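Long-range contact in SPCC1919.03c protein (Schizosaccharomyces pombe, PDB 2QRD), which is the beta subunit of AMP-activated protein kinase, helping hold the heterotrimer together and probably setting its location and substrate choice: residues T69-S77 with T88-D96. Numbering follows the deposited sequence.
Sequences TQLGVLALS and TTAMFKNFD
Gly72 and Phe95 are joined through one water, which donates to Gly72 O and, over a longer 3.3 Å, to Asn94 OD1, and accepts from Phe95 N. It bridges the two segments at the open end of an antiparallel beta hairpin, strands 74-82 and 85-93, in the beta-subunit interaction domain. Leu74-Lys93 and Leu76-Met91 are its hydrogen-bonded pairs; Leu74 N reaches Lys93 O and Met91 N reaches Leu76 O, each at 2.7 Å, the latter almost straight at 176°. The hairpin illustrates how a small sheet can serve assembly: strand 65-67 flanks one side, and a strand of another protein chain continues the sheet in parallel beyond 88-92. Between these pairs, Ala75 faces Phe92 as a non-hydrogen-bonded pair, and Ala75 CB lies 3.5 Å from Phe92 CE2. Thr69 CG2 and Val73 CG2 reach the edge of the same ring, while Trp13 of the kinase subunit packs on Ala75 and Ser77. The phenyl group of Phe95, with CG anti to its carbonyl carbon (chi1 -61°), turns back over Leu74. There Leu74 CG makes a CH-pi contact with one ring face, offset toward the rim, and Leu74 CD2 lies 3.6 Å from Phe95 CE2.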
loop_
_atom_site.group_PDB
_atom_site.type_symbol
_atom_site.label_atom_id
_atom_site.label_comp_id
_atom_site.label_asym_id
_atom_site.label_seq_id
_atom_site.Cartn_x
_atom_site.Cartn_y
_atom_site.Cartn_z
ATOM N N THR B 69 -17.470 0.405 -3.525
ATOM C CA THR B 69 -16.844 -0.849 -3.923
ATOM C C THR B 69 -17.962 -1.840 -4.114
ATOM O O THR B 69 -19.063 -1.638 -3.630
ATOM C CB THR B 69 -15.891 -1.447 -2.866
ATOM O OG1 THR B 69 -16.671 -2.207 -1.938
ATOM C CG2 THR B 69 -15.083 -0.378 -2.119
ATOM N N GLN B 70 -17.671 -2.919 -4.815
ATOM C CA GLN B 70 -18.613 -4.007 -4.998
ATOM C C GLN B 70 -18.221 -5.173 -4.071
ATOM O O GLN B 70 -18.610 -6.325 -4.301
ATOM C CB GLN B 70 -18.645 -4.431 -6.485
ATOM C CG GLN B 70 -19.388 -3.467 -7.455
ATOM C CD GLN B 70 -18.980 -1.995 -7.331
ATOM O OE1 GLN B 70 -19.770 -1.163 -6.855
ATOM N NE2 GLN B 70 -17.744 -1.666 -7.734
ATOM N N LEU B 71 -17.484 -4.850 -3.007
ATOM C CA LEU B 71 -16.817 -5.861 -2.192
ATOM C C LEU B 71 -17.263 -5.949 -0.727
ATOM O O LEU B 71 -16.781 -6.805 0.030
ATOM C CB LEU B 71 -15.300 -5.723 -2.302
ATOM C CG LEU B 71 -14.657 -6.144 -3.641
ATOM C CD1 LEU B 71 -13.181 -5.839 -3.591
ATOM C CD2 LEU B 71 -14.848 -7.622 -4.029
ATOM N N GLY B 72 -18.205 -5.098 -0.341
ATOM C CA GLY B 72 -18.751 -5.125 1.000
ATOM C C GLY B 72 -17.852 -4.399 1.970
ATOM O O GLY B 72 -17.893 -4.668 3.161
ATOM N N VAL B 73 -17.037 -3.480 1.461
ATOM C CA VAL B 73 -16.132 -2.689 2.290
ATOM C C VAL B 73 -16.190 -1.201 1.951
ATOM O O VAL B 73 -16.743 -0.805 0.910
ATOM C CB VAL B 73 -14.659 -3.203 2.235
ATOM C CG1 VAL B 73 -14.615 -4.671 2.597
ATOM C CG2 VAL B 73 -14.001 -2.928 0.862
ATOM N N LEU B 74 -15.605 -0.399 2.838
ATOM C CA LEU B 74 -15.472 1.051 2.693
ATOM C C LEU B 74 -14.146 1.391 2.043
ATOM O O LEU B 74 -13.097 0.842 2.426
ATOM C CB LEU B 74 -15.502 1.744 4.078
ATOM C CG LEU B 74 -16.826 1.842 4.860
ATOM C CD1 LEU B 74 -16.560 2.248 6.294
ATOM C CD2 LEU B 74 -17.814 2.839 4.189
ATOM N N ALA B 75 -14.205 2.311 1.087
ATOM C CA ALA B 75 -13.038 2.908 0.506
ATOM C C ALA B 75 -13.041 4.412 0.823
ATOM O O ALA B 75 -13.972 5.125 0.443
ATOM C CB ALA B 75 -13.016 2.644 -1.018
ATOM N N LEU B 76 -12.004 4.863 1.533
ATOM C CA LEU B 76 -11.887 6.219 2.057
ATOM C C LEU B 76 -10.485 6.736 1.762
ATOM O O LEU B 76 -9.532 5.957 1.784
ATOM C CB LEU B 76 -12.170 6.250 3.581
ATOM C CG LEU B 76 -13.503 5.624 4.048
ATOM C CD1 LEU B 76 -13.621 5.697 5.512
ATOM C CD2 LEU B 76 -14.768 6.268 3.398
ATOM N N SER B 77 -10.357 8.028 1.441
ATOM C CA SER B 77 -9.042 8.608 1.191
ATOM C C SER B 77 -8.931 10.046 1.618
ATOM O O SER B 77 -9.924 10.749 1.748
ATOM C CB SER B 77 -8.623 8.491 -0.276
ATOM O OG SER B 77 -9.586 9.032 -1.171
ATOM N N THR B 88 -1.584 10.503 -1.009
ATOM C CA THR B 88 -3.021 10.220 -0.972
ATOM C C THR B 88 -3.195 8.810 -0.519
ATOM O O THR B 88 -2.885 7.889 -1.250
ATOM C CB THR B 88 -3.685 10.519 -2.276
ATOM O OG1 THR B 88 -3.470 11.896 -2.539
ATOM C CG2 THR B 88 -5.180 10.247 -2.204
ATOM N N THR B 89 -3.603 8.642 0.740
ATOM C CA THR B 89 -3.848 7.299 1.214
ATOM C C THR B 89 -5.276 6.882 0.999
ATOM O O THR B 89 -6.198 7.568 1.412
ATOM C CB THR B 89 -3.261 6.937 2.625
ATOM O OG1 THR B 89 -4.255 6.287 3.434
ATOM C CG2 THR B 89 -2.664 8.066 3.316
ATOM N N ALA B 90 -5.415 5.779 0.275
ATOM C CA ALA B 90 -6.686 5.095 0.002
ATOM C C ALA B 90 -6.793 3.872 0.914
ATOM O O ALA B 90 -5.974 2.946 0.863
ATOM C CB ALA B 90 -6.781 4.694 -1.469
ATOM N N MET B 91 -7.780 3.917 1.784
ATOM C CA MET B 91 -7.937 2.923 2.780
ATOM C C MET B 91 -9.187 2.052 2.552
ATOM O O MET B 91 -10.265 2.557 2.252
ATOM C CB MET B 91 -7.990 3.610 4.118
ATOM C CG MET B 91 -8.779 2.876 5.160
ATOM S SD MET B 91 -7.708 2.004 6.247
ATOM C CE MET B 91 -8.464 2.531 7.794
ATOM N N PHE B 92 -9.009 0.735 2.692
ATOM C CA PHE B 92 -10.091 -0.219 2.553
ATOM C C PHE B 92 -10.346 -0.838 3.906
ATOM O O PHE B 92 -9.430 -1.267 4.592
ATOM C CB PHE B 92 -9.744 -1.251 1.482
ATOM C CG PHE B 92 -9.674 -0.668 0.099
ATOM C CD1 PHE B 92 -8.471 -0.285 -0.438
ATOM C CD2 PHE B 92 -10.832 -0.467 -0.651
ATOM C CE1 PHE B 92 -8.404 0.281 -1.730
ATOM C CE2 PHE B 92 -10.770 0.090 -1.932
ATOM C CZ PHE B 92 -9.534 0.474 -2.462
ATOM N N LYS B 93 -11.608 -0.834 4.308
ATOM C CA LYS B 93 -11.958 -1.024 5.702
ATOM C C LYS B 93 -13.346 -1.640 5.785
ATOM O O LYS B 93 -14.212 -1.296 4.995
ATOM C CB LYS B 93 -11.891 0.351 6.420
ATOM C CG LYS B 93 -12.071 0.299 7.932
ATOM C CD LYS B 93 -11.888 1.684 8.533
ATOM C CE LYS B 93 -11.535 1.636 10.026
ATOM N NZ LYS B 93 -12.445 0.742 10.821
ATOM N N ASN B 94 -13.560 -2.567 6.722
ATOM C CA ASN B 94 -14.876 -3.176 6.915
ATOM C C ASN B 94 -15.873 -2.174 7.505
ATOM O O ASN B 94 -15.487 -1.191 8.109
ATOM C CB ASN B 94 -14.765 -4.351 7.886
ATOM C CG ASN B 94 -14.185 -5.601 7.265
ATOM O OD1 ASN B 94 -14.675 -6.113 6.265
ATOM N ND2 ASN B 94 -13.155 -6.131 7.898
ATOM N N PHE B 95 -17.163 -2.452 7.368
ATOM C CA PHE B 95 -18.197 -1.755 8.145
ATOM C C PHE B 95 -18.274 -2.227 9.610
ATOM O O PHE B 95 -18.312 -1.412 10.530
ATOM C CB PHE B 95 -19.597 -1.939 7.514
ATOM C CG PHE B 95 -19.736 -1.389 6.119
ATOM C CD1 PHE B 95 -19.395 -2.162 5.008
ATOM C CD2 PHE B 95 -20.231 -0.108 5.908
ATOM C CE1 PHE B 95 -19.536 -1.676 3.718
ATOM C CE2 PHE B 95 -20.378 0.385 4.615
ATOM C CZ PHE B 95 -20.018 -0.401 3.521
ATOM N N ASP B 96 -18.295 -3.546 9.812
ATOM C CA ASP B 96 -19.110 -4.195 10.911
ATOM C C ASP B 96 -20.125 -3.249 11.604
ATOM O O ASP B 96 -21.331 -3.562 11.677
ATOM C CB ASP B 96 -18.268 -5.005 11.933
ATOM C CG ASP B 96 -19.043 -6.202 12.551
ATOM O OD1 ASP B 96 -18.387 -7.242 12.846
ATOM O OD2 ASP B 96 -20.291 -6.125 12.749
HETATM O O HOH W 1 -17.597 -4.747 5.850
#